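Local structure of putative lipoprotein (Bacteroides fragilis, 3QNK) at residues Gln39-Asp44 against Gly272-Thr277; Lys223-Trp228 against Phe319-Val324; Val259-Asp264 against Pro349-Gly354; Ile388-Glu393 against Ile445-Glu450. The protein probably captures glycans at the bacterial cell surface, as a SusD-family lipoprotein of the outer membrane, although its own ligand is not known. One frame throughout, in Å; residues are numbered along the deposited sequence.

Contact 1: residues Gln39-Asp44 against Gly272-Thr277; sequences QENRSD and GGLGPT
Thr277 and Asp44 join two irregular loops through the N-cap of helix 278-283. The Thr277 hydroxyl OG1 donates to Asp44 O over 2.8 Å, the donor tilted 17° from the carbonyl plane, while the same side chain caps a backbone nitrogen at the helix start. The methyl CG2 lies alongside the accepting oxygen.

The second first-shell point is van der Waals packing of a methyl. Leu274 sends CD2 to the amide of Asn41, 3.6 Å from ND2 and 3.7 Å from OD1, and to CB of Glu40 at 3.9 Å, meeting the Glu40 chain at about a right angle. With CG of Leu274 anti to its carbonyl carbon (chi1 -64°), the branch reaches over to the 39-44 loop.

Further out, other residues fix these groups. Asn41 OD1 hydrogen-bonds Ser46, the Glu40 carboxylate takes Phe449 N, and Asp44 forms a salt bridge with Arg453 of helix 453-460. This ties a loop of the N-terminal family region to one of the SusD-family region, all within the buried interior. Inside the 39-44 loop, the turn is braced by Ser43 OG donating to Glu40 O over 2.6 Å, and by Arg42 NE donating to Gln39 OE1 in the carbonyl plane at 3.1 Å.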
loop_
_atom_site.group_PDB
_atom_site.type_symbol
_atom_site.label_atom_id
_atom_site.label_comp_id
_atom_site.label_asym_id
_atom_site.label_seq_id
_atom_site.Cartn_x
_atom_site.Cartn_y
_atom_site.Cartn_z
ATOM N N GLN B 39 -4.695 15.833 6.675
ATOM C CA GLN B 39 -3.833 16.997 6.957
ATOM C C GLN B 39 -4.653 18.222 7.416
ATOM O O GLN B 39 -4.204 18.913 8.329
ATOM C CB GLN B 39 -2.975 17.366 5.729
ATOM C CG GLN B 39 -1.965 16.292 5.354
ATOM C CD GLN B 39 -0.874 16.159 6.372
ATOM O OE1 GLN B 39 -1.081 15.771 7.541
ATOM N NE2 GLN B 39 0.315 16.460 5.923
ATOM N N GLU B 40 -5.855 18.473 6.806
ATOM C CA GLU B 40 -6.727 19.585 7.198
ATOM C C GLU B 40 -7.284 19.361 8.608
ATOM O O GLU B 40 -7.423 20.316 9.375
ATOM C CB GLU B 40 -7.877 19.782 6.199
ATOM C CG GLU B 40 -8.492 21.172 6.263
ATOM C CD GLU B 40 -7.783 22.328 5.570
ATOM O OE1 GLU B 40 -6.662 22.147 5.033
ATOM O OE2 GLU B 40 -8.365 23.438 5.589
ATOM N N ASN B 41 -7.577 18.077 8.948
ATOM C CA ASN B 41 -8.071 17.654 10.246
ATOM C C ASN B 41 -6.924 17.639 11.263
ATOM O O ASN B 41 -7.133 17.314 12.449
ATOM C CB ASN B 41 -8.716 16.278 10.112
ATOM C CG ASN B 41 -10.056 16.303 9.462
ATOM O OD1 ASN B 41 -10.997 16.926 9.958
ATOM N ND2 ASN B 41 -10.181 15.609 8.341
ATOM N N ARG B 42 -5.688 17.944 10.781
ATOM C CA ARG B 42 -4.500 18.037 11.645
ATOM C C ARG B 42 -4.090 19.501 11.702
ATOM O O ARG B 42 -2.948 19.811 11.989
ATOM C CB ARG B 42 -3.355 17.077 11.216
ATOM C CG ARG B 42 -3.830 15.632 11.298
ATOM C CD ARG B 42 -2.780 14.586 11.183
ATOM N NE ARG B 42 -2.566 14.190 9.800
ATOM C CZ ARG B 42 -2.722 12.961 9.305
ATOM N NH1 ARG B 42 -3.065 11.956 10.098
ATOM N NH2 ARG B 42 -2.506 12.727 8.017
ATOM N N SER B 43 -5.063 20.399 11.477
ATOM C CA SER B 43 -4.912 21.857 11.455
ATOM C C SER B 43 -6.051 22.533 12.231
ATOM O O SER B 43 -7.103 21.930 12.460
ATOM C CB SER B 43 -4.880 22.377 10.012
ATOM O OG SER B 43 -6.182 22.633 9.522
ATOM N N ASP B 44 -5.870 23.818 12.557
ATOM C CA ASP B 44 -6.852 24.583 13.331
ATOM C C ASP B 44 -8.158 24.883 12.539
ATOM O O ASP B 44 -9.063 25.502 13.105
ATOM C CB ASP B 44 -6.216 25.875 13.847
ATOM C CG ASP B 44 -5.707 26.830 12.789
ATOM O OD1 ASP B 44 -5.363 26.356 11.664
ATOM O OD2 ASP B 44 -5.598 28.045 13.097
ATOM N N GLY B 272 -19.805 12.697 7.852
ATOM C CA GLY B 272 -19.511 13.967 8.520
ATOM C C GLY B 272 -18.207 14.580 8.067
ATOM O O GLY B 272 -18.200 15.695 7.549
ATOM N N GLY B 273 -17.120 13.824 8.237
ATOM C CA GLY B 273 -15.774 14.193 7.837
ATOM C C GLY B 273 -15.293 15.444 8.502
ATOM O O GLY B 273 -15.330 15.535 9.729
ATOM N N LEU B 274 -14.878 16.422 7.696
ATOM C CA LEU B 274 -14.348 17.702 8.177
ATOM C C LEU B 274 -15.365 18.422 9.048
ATOM O O LEU B 274 -16.552 18.444 8.724
ATOM C CB LEU B 274 -13.954 18.597 6.987
ATOM C CG LEU B 274 -12.823 18.108 6.099
ATOM C CD1 LEU B 274 -12.966 18.652 4.712
ATOM C CD2 LEU B 274 -11.503 18.452 6.670
ATOM N N GLY B 275 -14.888 19.000 10.133
ATOM C CA GLY B 275 -15.706 19.753 11.069
ATOM C C GLY B 275 -15.111 21.129 11.273
ATOM O O GLY B 275 -14.259 21.302 12.150
ATOM N N PRO B 276 -15.496 22.124 10.444
ATOM C CA PRO B 276 -14.954 23.485 10.632
ATOM C C PRO B 276 -15.046 23.921 12.109
ATOM O O PRO B 276 -16.036 23.615 12.774
ATOM C CB PRO B 276 -15.845 24.346 9.730
ATOM C CG PRO B 276 -16.343 23.422 8.688
ATOM C CD PRO B 276 -16.474 22.083 9.339
ATOM N N THR B 277 -13.997 24.578 12.633
ATOM C CA THR B 277 -13.930 25.000 14.035
ATOM C C THR B 277 -14.565 26.358 14.260
ATOM O O THR B 277 -14.718 27.165 13.337
ATOM C CB THR B 277 -12.471 25.119 14.447
ATOM O OG1 THR B 277 -11.831 25.913 13.441
ATOM C CG2 THR B 277 -11.777 23.792 14.575
#

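Contact 2: residues Lys223-Trp228 against Phe319-Val324; sequences KYRSIW and FYANIV
Two short helices, 221-225 and 317-322, meet through their last turns in this buried contact, where Tyr224 and Arg225 close on Ala321 of the second. Ala321, with only a methyl for a side chain, is consistent with the close approach: the CA atoms of Arg225 and Ala321 lie 5.5 Å apart. Its methyl CB meets Tyr224 CD2 at 3.5 Å, obliquely to the ring, and Arg225 CG at 3.6 Å. A first torsion of -174° swings the Tyr224 ring away from its own backbone N and across to that methyl.

Arg225 contributes along its length. CG and CD run beside the backbone of Ala321, with CG 3.5 Å from Ala321 O, and the chain then bends at chi3 (-55°), turning the guanidinium toward the Tyr320 carbonyl. There NH1 reaches Tyr320 O at 2.9 Å, near the guanidinium plane, in a weak hydrogen bond whose N-H...O angle is only 122°. The stronger hold on this group comes from outside: NE forms a salt bridge with Asp368, and Trp362 makes a cation-pi interaction with the arginine. The charge is thus probably compensated largely by Asp368, and the bond to Tyr320 is a secondary tether.

Beyond Ala321, Asn322 is fixed by Arg318 O and Lys363, and the chain passes directly into strand 323-324, which pairs antiparallel with strand 360-361. Just after helix 221-225, Ile227 and Trp228 pack on Ile387 of strand 384-387, while the side chains of Phe319 and Ile323 lean on Ile281 of helix 278-283.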
loop_
_atom_site.group_PDB
_atom_site.type_symbol
_atom_site.label_atom_id
_atom_site.label_comp_id
_atom_site.label_asym_id
_atom_site.label_seq_id
_atom_site.Cartn_x
_atom_site.Cartn_y
_atom_site.Cartn_z
ATOM N N LYS B 223 -22.299 31.867 -6.578
ATOM C CA LYS B 223 -21.313 32.246 -7.608
ATOM C C LYS B 223 -19.909 31.747 -7.252
ATOM O O LYS B 223 -19.248 31.163 -8.094
ATOM C CB LYS B 223 -21.279 33.767 -7.814
ATOM C CG LYS B 223 -22.225 34.272 -8.882
ATOM C CD LYS B 223 -22.264 35.788 -8.857
ATOM C CE LYS B 223 -23.023 36.348 -10.019
ATOM N NZ LYS B 223 -22.884 37.828 -10.082
ATOM N N TYR B 224 -19.469 31.956 -6.003
ATOM C CA TYR B 224 -18.157 31.508 -5.535
ATOM C C TYR B 224 -18.063 29.982 -5.561
ATOM O O TYR B 224 -17.102 29.456 -6.128
ATOM C CB TYR B 224 -17.860 32.045 -4.134
ATOM C CG TYR B 224 -16.454 31.739 -3.658
ATOM C CD1 TYR B 224 -15.395 32.599 -3.942
ATOM C CD2 TYR B 224 -16.187 30.611 -2.888
ATOM C CE1 TYR B 224 -14.108 32.335 -3.482
ATOM C CE2 TYR B 224 -14.901 30.325 -2.447
ATOM C CZ TYR B 224 -13.868 31.196 -2.736
ATOM O OH TYR B 224 -12.603 30.917 -2.292
ATOM N N ARG B 225 -19.082 29.273 -4.993
ATOM C CA ARG B 225 -19.145 27.796 -4.961
ATOM C C ARG B 225 -19.126 27.168 -6.341
ATOM O O ARG B 225 -18.713 26.019 -6.478
ATOM C CB ARG B 225 -20.398 27.310 -4.249
ATOM C CG ARG B 225 -20.338 27.471 -2.762
ATOM C CD ARG B 225 -21.440 26.729 -2.098
ATOM N NE ARG B 225 -22.771 27.097 -2.600
ATOM C CZ ARG B 225 -23.663 27.844 -1.948
ATOM N NH1 ARG B 225 -23.389 28.317 -0.732
ATOM N NH2 ARG B 225 -24.841 28.094 -2.489
ATOM N N SER B 226 -19.554 27.910 -7.357
ATOM C CA SER B 226 -19.603 27.414 -8.730
ATOM C C SER B 226 -18.210 27.112 -9.324
ATOM O O SER B 226 -18.151 26.537 -10.402
ATOM C CB SER B 226 -20.362 28.385 -9.625
ATOM O OG SER B 226 -19.505 29.447 -9.998
ATOM N N ILE B 227 -17.105 27.478 -8.639
ATOM C CA ILE B 227 -15.737 27.197 -9.101
ATOM C C ILE B 227 -15.581 25.678 -9.133
ATOM O O ILE B 227 -15.046 25.113 -10.092
ATOM C CB ILE B 227 -14.704 27.897 -8.169
ATOM C CG1 ILE B 227 -14.751 29.433 -8.326
ATOM C CG2 ILE B 227 -13.266 27.366 -8.367
ATOM C CD1 ILE B 227 -14.081 30.215 -7.200
ATOM N N TRP B 228 -16.162 25.022 -8.125
ATOM C CA TRP B 228 -16.066 23.587 -7.909
ATOM C C TRP B 228 -17.141 22.767 -8.601
ATOM O O TRP B 228 -17.057 21.529 -8.546
ATOM C CB TRP B 228 -16.088 23.315 -6.413
ATOM C CG TRP B 228 -14.816 23.803 -5.809
ATOM C CD1 TRP B 228 -13.608 23.173 -5.844
ATOM C CD2 TRP B 228 -14.569 25.118 -5.295
ATOM N NE1 TRP B 228 -12.629 24.002 -5.362
ATOM C CE2 TRP B 228 -13.199 25.188 -4.970
ATOM C CE3 TRP B 228 -15.389 26.228 -5.018
ATOM C CZ2 TRP B 228 -12.620 26.327 -4.371
ATOM C CZ3 TRP B 228 -14.811 27.370 -4.465
ATOM C CH2 TRP B 228 -13.440 27.415 -4.153
ATOM N N PHE B 319 -18.046 32.679 3.451
ATOM C CA PHE B 319 -18.560 32.041 4.650
ATOM C C PHE B 319 -19.646 31.021 4.267
ATOM O O PHE B 319 -19.519 29.850 4.613
ATOM C CB PHE B 319 -19.087 33.064 5.657
ATOM C CG PHE B 319 -19.818 32.426 6.810
ATOM C CD1 PHE B 319 -19.115 31.856 7.873
ATOM C CD2 PHE B 319 -21.210 32.352 6.821
ATOM C CE1 PHE B 319 -19.788 31.259 8.931
ATOM C CE2 PHE B 319 -21.883 31.739 7.883
ATOM C CZ PHE B 319 -21.165 31.212 8.936
ATOM N N TYR B 320 -20.682 31.467 3.528
ATOM C CA TYR B 320 -21.824 30.647 3.083
ATOM C C TYR B 320 -21.402 29.654 2.011
ATOM O O TYR B 320 -22.064 28.639 1.829
ATOM C CB TYR B 320 -22.988 31.541 2.582
ATOM C CG TYR B 320 -23.421 32.555 3.623
ATOM C CD1 TYR B 320 -24.148 32.165 4.747
ATOM C CD2 TYR B 320 -22.978 33.876 3.563
ATOM C CE1 TYR B 320 -24.492 33.083 5.739
ATOM C CE2 TYR B 320 -23.319 34.804 4.551
ATOM C CZ TYR B 320 -24.073 34.407 5.632
ATOM O OH TYR B 320 -24.325 35.341 6.610
ATOM N N ALA B 321 -20.273 29.922 1.356
ATOM C CA ALA B 321 -19.696 29.072 0.326
ATOM C C ALA B 321 -18.942 27.904 0.928
ATOM O O ALA B 321 -18.859 26.856 0.294
ATOM C CB ALA B 321 -18.757 29.882 -0.552
ATOM N N ASN B 322 -18.369 28.076 2.127
ATOM C CA ASN B 322 -17.565 27.045 2.777
ATOM C C ASN B 322 -18.240 26.291 3.932
ATOM O O ASN B 322 -17.871 25.132 4.200
ATOM C CB ASN B 322 -16.320 27.696 3.381
ATOM C CG ASN B 322 -15.214 28.001 2.431
ATOM O OD1 ASN B 322 -14.216 27.288 2.409
ATOM N ND2 ASN B 322 -15.307 29.122 1.717
ATOM N N ILE B 323 -19.114 26.982 4.703
ATOM C CA ILE B 323 -19.644 26.424 5.935
ATOM C C ILE B 323 -21.103 25.997 5.843
ATOM O O ILE B 323 -21.964 26.795 5.465
ATOM C CB ILE B 323 -19.428 27.466 7.093
ATOM C CG1 ILE B 323 -17.960 27.989 7.193
ATOM C CG2 ILE B 323 -19.915 26.963 8.439
ATOM C CD1 ILE B 323 -16.799 26.926 7.248
ATOM N N VAL B 324 -21.366 24.739 6.254
ATOM C CA VAL B 324 -22.685 24.150 6.457
ATOM C C VAL B 324 -22.907 24.274 7.979
ATOM O O VAL B 324 -22.154 23.669 8.766
ATOM C CB VAL B 324 -22.813 22.684 5.931
ATOM C CG1 VAL B 324 -24.186 22.089 6.256
ATOM C CG2 VAL B 324 -22.516 22.593 4.447
#

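Contact 3: residues Val259-Asp264 against Pro349-Gly354; sequences VTYIND and PDKGDG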
loop_
_atom_site.group_PDB
_atom_site.type_symbol
_atom_site.label_atom_id
_atom_site.label_comp_id
_atom_site.label_asym_id
_atom_site.label_seq_id
_atom_site.Cartn_x
_atom_site.Cartn_y
_atom_site.Cartn_z
ATOM N N VAL B 259 -22.870 15.859 5.360
ATOM C CA VAL B 259 -23.656 15.885 6.614
ATOM C C VAL B 259 -24.267 14.503 6.806
ATOM O O VAL B 259 -24.805 13.937 5.843
ATOM C CB VAL B 259 -24.731 17.001 6.648
ATOM C CG1 VAL B 259 -25.360 17.117 8.033
ATOM C CG2 VAL B 259 -24.151 18.348 6.220
ATOM N N THR B 260 -24.152 13.932 8.021
ATOM C CA THR B 260 -24.677 12.585 8.248
ATOM C C THR B 260 -26.198 12.552 8.432
ATOM O O THR B 260 -26.886 11.885 7.661
ATOM C CB THR B 260 -23.966 11.909 9.403
ATOM O OG1 THR B 260 -22.579 11.930 9.100
ATOM C CG2 THR B 260 -24.401 10.465 9.578
ATOM N N TYR B 261 -26.719 13.289 9.410
ATOM C CA TYR B 261 -28.140 13.229 9.757
ATOM C C TYR B 261 -28.966 14.279 9.067
ATOM O O TYR B 261 -29.328 15.320 9.615
ATOM C CB TYR B 261 -28.300 13.257 11.279
ATOM C CG TYR B 261 -27.538 12.107 11.889
ATOM C CD1 TYR B 261 -28.029 10.805 11.811
ATOM C CD2 TYR B 261 -26.265 12.295 12.420
ATOM C CE1 TYR B 261 -27.314 9.734 12.327
ATOM C CE2 TYR B 261 -25.531 11.227 12.930
ATOM C CZ TYR B 261 -26.062 9.946 12.888
ATOM O OH TYR B 261 -25.360 8.885 13.404
ATOM N N ILE B 262 -29.314 13.913 7.843
ATOM C CA ILE B 262 -30.086 14.634 6.833
ATOM C C ILE B 262 -31.191 13.623 6.427
ATOM O O ILE B 262 -31.870 13.779 5.414
ATOM C CB ILE B 262 -28.977 15.026 5.767
ATOM C CG1 ILE B 262 -28.433 16.433 5.954
ATOM C CG2 ILE B 262 -29.107 14.632 4.308
ATOM C CD1 ILE B 262 -29.439 17.546 6.437
ATOM N N ASN B 263 -31.404 12.616 7.319
ATOM C CA ASN B 263 -32.295 11.465 7.184
ATOM C C ASN B 263 -33.771 11.733 7.546
ATOM O O ASN B 263 -34.535 10.794 7.718
ATOM C CB ASN B 263 -31.749 10.262 7.983
ATOM C CG ASN B 263 -31.481 10.461 9.457
ATOM O OD1 ASN B 263 -31.275 11.571 9.958
ATOM N ND2 ASN B 263 -31.419 9.360 10.180
ATOM N N ASP B 264 -34.181 13.000 7.610
ATOM C CA ASP B 264 -35.579 13.412 7.758
ATOM C C ASP B 264 -36.203 13.444 6.340
ATOM O O ASP B 264 -37.373 13.125 6.173
ATOM C CB ASP B 264 -35.685 14.789 8.465
ATOM C CG ASP B 264 -34.922 15.937 7.799
ATOM O OD1 ASP B 264 -33.701 15.762 7.502
ATOM O OD2 ASP B 264 -35.527 17.030 7.623
ATOM N N PRO B 349 -23.397 16.197 17.949
ATOM C CA PRO B 349 -22.099 15.560 18.282
ATOM C C PRO B 349 -22.220 14.192 18.989
ATOM O O PRO B 349 -21.323 13.344 18.887
ATOM C CB PRO B 349 -21.439 16.570 19.222
ATOM C CG PRO B 349 -22.151 17.844 19.005
ATOM C CD PRO B 349 -23.553 17.492 18.647
ATOM N N ASP B 350 -23.338 13.991 19.706
ATOM C CA ASP B 350 -23.666 12.793 20.473
ATOM C C ASP B 350 -23.946 11.603 19.557
ATOM O O ASP B 350 -23.821 10.459 19.983
ATOM C CB ASP B 350 -24.869 13.068 21.374
ATOM C CG ASP B 350 -24.758 14.404 22.093
ATOM O OD1 ASP B 350 -23.674 14.681 22.685
ATOM O OD2 ASP B 350 -25.731 15.207 22.021
ATOM N N LYS B 351 -24.314 11.856 18.317
ATOM C CA LYS B 351 -24.587 10.785 17.378
ATOM C C LYS B 351 -23.301 10.431 16.622
ATOM O O LYS B 351 -22.453 11.299 16.383
ATOM C CB LYS B 351 -25.711 11.164 16.398
ATOM C CG LYS B 351 -27.049 11.523 17.016
ATOM C CD LYS B 351 -28.111 11.547 15.944
ATOM C CE LYS B 351 -29.392 12.155 16.426
ATOM N NZ LYS B 351 -30.378 12.252 15.314
ATOM N N GLY B 352 -23.186 9.154 16.249
ATOM C CA GLY B 352 -22.051 8.622 15.509
ATOM C C GLY B 352 -21.926 9.257 14.146
ATOM O O GLY B 352 -22.903 9.319 13.405
ATOM N N ASP B 353 -20.739 9.786 13.839
ATOM C CA ASP B 353 -20.391 10.473 12.591
ATOM C C ASP B 353 -21.164 11.821 12.415
ATOM O O ASP B 353 -21.147 12.409 11.336
ATOM C CB ASP B 353 -20.536 9.558 11.357
ATOM C CG ASP B 353 -19.839 8.229 11.510
ATOM O OD1 ASP B 353 -18.645 8.220 11.956
ATOM O OD2 ASP B 353 -20.466 7.194 11.177
ATOM N N GLY B 354 -21.782 12.319 13.485
ATOM C CA GLY B 354 -22.395 13.640 13.487
ATOM C C GLY B 354 -21.286 14.653 13.719
ATOM O O GLY B 354 -20.220 14.306 14.239
#
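Tyr261, the centre of an inverse gamma turn, meets the type II beta turn Lys351-Gly354. From CB the tyrosine side chain turns with CG anti to the carbonyl carbon (chi1 -58°), which aims the ring at that turn. Lys351 CD sits over the middle of one ring face, 3.8 Å from the centroid and almost on the ring normal, making a CH-pi contact. CE2 is met by Lys351 CB at 3.5 Å, and by Gly354 N at 3.9 Å near the ring's edge. At the tip, OH donates to Gly352 O, the carbonyl of the peptide that joins Gly352 to Asp353 in the turn.

The extended chain of Lys351 carries NZ past the ring centre, so the cation-pi interaction is off-centre: NZ is 4.8 Å from the Tyr261 centroid, 26° off the normal. The stronger polar partner of NZ is Met346 O. Thr260 CG2 backs the opposite face of the ring, offset toward its rim, so the tyrosine is sandwiched.

This is a partly buried junction of two loops in the SusD-family region, one leading to helix 278-283 and the other to strand 360-361. Asp347 supports it by accepting from Tyr261 N. A second hydroxyl grips the beta turn: Thr260 OG1 donates to Asp353 O over 2.7 Å, from 49° above the carbonyl plane.

Contact 4: residues Ile388-Glu393 against Ile445-Glu450; sequences ILRYAE and IEFAFE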
loop_
_atom_site.group_PDB
_atom_site.type_symbol
_atom_site.label_atom_id
_atom_site.label_comp_id
_atom_site.label_asym_id
_atom_site.label_seq_id
_atom_site.Cartn_x
_atom_site.Cartn_y
_atom_site.Cartn_z
ATOM N N ILE B 388 -6.386 21.299 -7.683
ATOM C CA ILE B 388 -5.048 21.344 -7.098
ATOM C C ILE B 388 -4.485 22.763 -7.286
ATOM O O ILE B 388 -3.933 23.309 -6.353
ATOM C CB ILE B 388 -4.141 20.202 -7.684
ATOM C CG1 ILE B 388 -4.743 18.805 -7.340
ATOM C CG2 ILE B 388 -2.721 20.296 -7.141
ATOM C CD1 ILE B 388 -4.316 17.633 -8.211
ATOM N N LEU B 389 -4.687 23.383 -8.441
ATOM C CA LEU B 389 -4.198 24.735 -8.675
ATOM C C LEU B 389 -5.302 25.635 -9.281
ATOM O O LEU B 389 -5.853 25.326 -10.347
ATOM C CB LEU B 389 -2.947 24.723 -9.582
ATOM C CG LEU B 389 -1.702 23.930 -9.132
ATOM C CD1 LEU B 389 -0.744 23.727 -10.329
ATOM C CD2 LEU B 389 -0.972 24.649 -8.020
ATOM N N ARG B 390 -5.626 26.734 -8.556
ATOM C CA ARG B 390 -6.585 27.796 -8.897
ATOM C C ARG B 390 -5.868 29.120 -9.160
ATOM O O ARG B 390 -4.870 29.413 -8.489
ATOM C CB ARG B 390 -7.531 28.030 -7.723
ATOM C CG ARG B 390 -8.779 27.189 -7.616
ATOM C CD ARG B 390 -9.303 27.332 -6.179
ATOM N NE ARG B 390 -9.805 28.680 -5.972
ATOM C CZ ARG B 390 -10.021 29.259 -4.805
ATOM N NH1 ARG B 390 -9.800 28.603 -3.679
ATOM N NH2 ARG B 390 -10.493 30.489 -4.753
ATOM N N TYR B 391 -6.435 29.974 -10.024
ATOM C CA TYR B 391 -5.869 31.297 -10.320
ATOM C C TYR B 391 -5.744 32.189 -9.045
ATOM O O TYR B 391 -4.784 32.953 -8.947
ATOM C CB TYR B 391 -6.701 32.011 -11.393
ATOM C CG TYR B 391 -6.041 33.214 -12.041
ATOM C CD1 TYR B 391 -4.671 33.232 -12.297
ATOM C CD2 TYR B 391 -6.798 34.297 -12.473
ATOM C CE1 TYR B 391 -4.063 34.326 -12.911
ATOM C CE2 TYR B 391 -6.206 35.385 -13.116
ATOM C CZ TYR B 391 -4.837 35.395 -13.336
ATOM O OH TYR B 391 -4.257 36.450 -13.994
ATOM N N ALA B 392 -6.668 32.044 -8.057
ATOM C CA ALA B 392 -6.648 32.803 -6.803
ATOM C C ALA B 392 -5.297 32.714 -6.069
ATOM O O ALA B 392 -4.868 33.697 -5.459
ATOM C CB ALA B 392 -7.751 32.320 -5.887
ATOM N N GLU B 393 -4.620 31.543 -6.148
ATOM C CA GLU B 393 -3.345 31.304 -5.490
ATOM C C GLU B 393 -2.229 32.175 -6.047
ATOM O O GLU B 393 -1.346 32.579 -5.284
ATOM C CB GLU B 393 -2.953 29.845 -5.623
ATOM C CG GLU B 393 -2.209 29.350 -4.408
ATOM C CD GLU B 393 -1.687 27.937 -4.526
ATOM O OE1 GLU B 393 -2.503 27.010 -4.767
ATOM O OE2 GLU B 393 -0.455 27.764 -4.361
ATOM N N ILE B 445 -8.786 31.950 4.597
ATOM C CA ILE B 445 -10.182 31.965 4.195
ATOM C C ILE B 445 -10.327 31.515 2.740
ATOM O O ILE B 445 -11.231 30.731 2.407
ATOM C CB ILE B 445 -10.776 33.370 4.424
ATOM C CG1 ILE B 445 -10.736 33.774 5.914
ATOM C CG2 ILE B 445 -12.181 33.513 3.834
ATOM C CD1 ILE B 445 -11.550 32.855 6.911
ATOM N N GLU B 446 -9.433 31.998 1.877
ATOM C CA GLU B 446 -9.478 31.661 0.470
ATOM C C GLU B 446 -9.294 30.187 0.227
ATOM O O GLU B 446 -10.018 29.585 -0.587
ATOM C CB GLU B 446 -8.404 32.435 -0.318
ATOM C CG GLU B 446 -8.608 32.399 -1.836
ATOM C CD GLU B 446 -9.938 32.951 -2.321
ATOM O OE1 GLU B 446 -10.583 33.722 -1.579
ATOM O OE2 GLU B 446 -10.374 32.561 -3.421
ATOM N N PHE B 447 -8.295 29.617 0.903
ATOM C CA PHE B 447 -7.919 28.236 0.653
ATOM C C PHE B 447 -8.363 27.256 1.745
ATOM O O PHE B 447 -7.834 26.142 1.784
ATOM C CB PHE B 447 -6.406 28.154 0.358
ATOM C CG PHE B 447 -6.171 28.721 -1.020
ATOM C CD1 PHE B 447 -6.569 28.017 -2.156
ATOM C CD2 PHE B 447 -5.646 29.996 -1.183
ATOM C CE1 PHE B 447 -6.446 28.579 -3.423
ATOM C CE2 PHE B 447 -5.490 30.547 -2.459
ATOM C CZ PHE B 447 -5.922 29.847 -3.569
ATOM N N ALA B 448 -9.411 27.609 2.535
ATOM C CA ALA B 448 -9.919 26.702 3.560
ATOM C C ALA B 448 -10.431 25.411 2.894
ATOM O O ALA B 448 -11.073 25.484 1.853
ATOM C CB ALA B 448 -11.020 27.375 4.366
ATOM N N PHE B 449 -10.081 24.243 3.441
ATOM C CA PHE B 449 -10.515 22.900 2.988
ATOM C C PHE B 449 -9.939 22.544 1.646
ATOM O O PHE B 449 -10.458 21.651 0.967
ATOM C CB PHE B 449 -12.051 22.716 3.017
ATOM C CG PHE B 449 -12.565 23.157 4.358
ATOM C CD1 PHE B 449 -12.155 22.505 5.524
ATOM C CD2 PHE B 449 -13.326 24.324 4.482
ATOM C CE1 PHE B 449 -12.544 22.974 6.783
ATOM C CE2 PHE B 449 -13.689 24.807 5.738
ATOM C CZ PHE B 449 -13.323 24.111 6.880
ATOM N N GLU B 450 -8.817 23.182 1.290
ATOM C CA GLU B 450 -8.135 22.897 0.025
ATOM C C GLU B 450 -6.747 22.346 0.273
ATOM O O GLU B 450 -5.876 22.515 -0.565
ATOM C CB GLU B 450 -8.092 24.128 -0.863
ATOM C CG GLU B 450 -9.419 24.363 -1.557
ATOM C CD GLU B 450 -9.362 25.550 -2.490
ATOM O OE1 GLU B 450 -9.069 25.361 -3.696
ATOM O OE2 GLU B 450 -9.529 26.682 -1.986
#
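Arg390, Glu446 and Glu450 form a buried salt-bridge network that fastens strand 389-390 to the end of helix 432-446 and the type II turn Phe447-Glu450 that follows it. The ionic contacts use the two terminal nitrogens separately. NH2 of Arg390 pairs with Glu446 OE2, the two planes being 46° apart; NH1 pairs with Glu450 OE2 at 2.6 Å, where guanidinium and carboxylate are nearly coplanar, 19° apart, though the N-H points poorly and the hydrogen bond is weak. The bend of the arginine at chi3 (69°) brings its plane between the two acids. Glu446 is itself shared, since Arg421 also pairs with OE2 and Arg318 with OE1; three arginines around one acid would probably stabilise its carboxylate form.

A hydrogen bond to the backbone runs from NH1 to Glu446 O, 3.3 Å away and close to straight, lying in the guanidinium plane although NH1 stands above the plane of the carbonyl. As this oxygen belongs to the last helical residue, the helix end would be expected to favour the positive charge of Arg390.

Packing completes the grip. Phe447 CZ lies over one face of the guanidinium, offset toward its rim, and NH1 is 3.4 Å from Phe447 CE1. Ala392 CB approaches the ring obliquely, 3.9 Å from CZ. Glu393, whose carboxylate is held by Arg190, crosses Phe447 at about a right angle as helix 391-405 begins. Glu393 N lies at the ring edge, 3.4 Å from Phe447 CZ, and Glu393 CB is 3.6 Å from the same atom.

In the fold
The four contacts differ in depth and in chemistry. Contact 4, about 8 Å from the chain centre to its own centre, is ionic, its buried charges probably compensated within a network that extends to further arginines; contact 3, centred about 25 Å out and partly exposed, relies on hydroxyls, turn carbonyls and a lysine over a ring. Contacts 1 and 2 are also buried: contact 1 pairs a hydroxyl bond with packing, contact 2 a weak arginine-to-carbonyl bond with packing on an alanine. Pro276 and Leu274 of contact 1 pack on the Phe449 ring of contact 4. Contacts 2 and 4 interlock through Tyr224 OH, 3.0 Å from Glu446 OE2; contact 3 has no touch with contact 4.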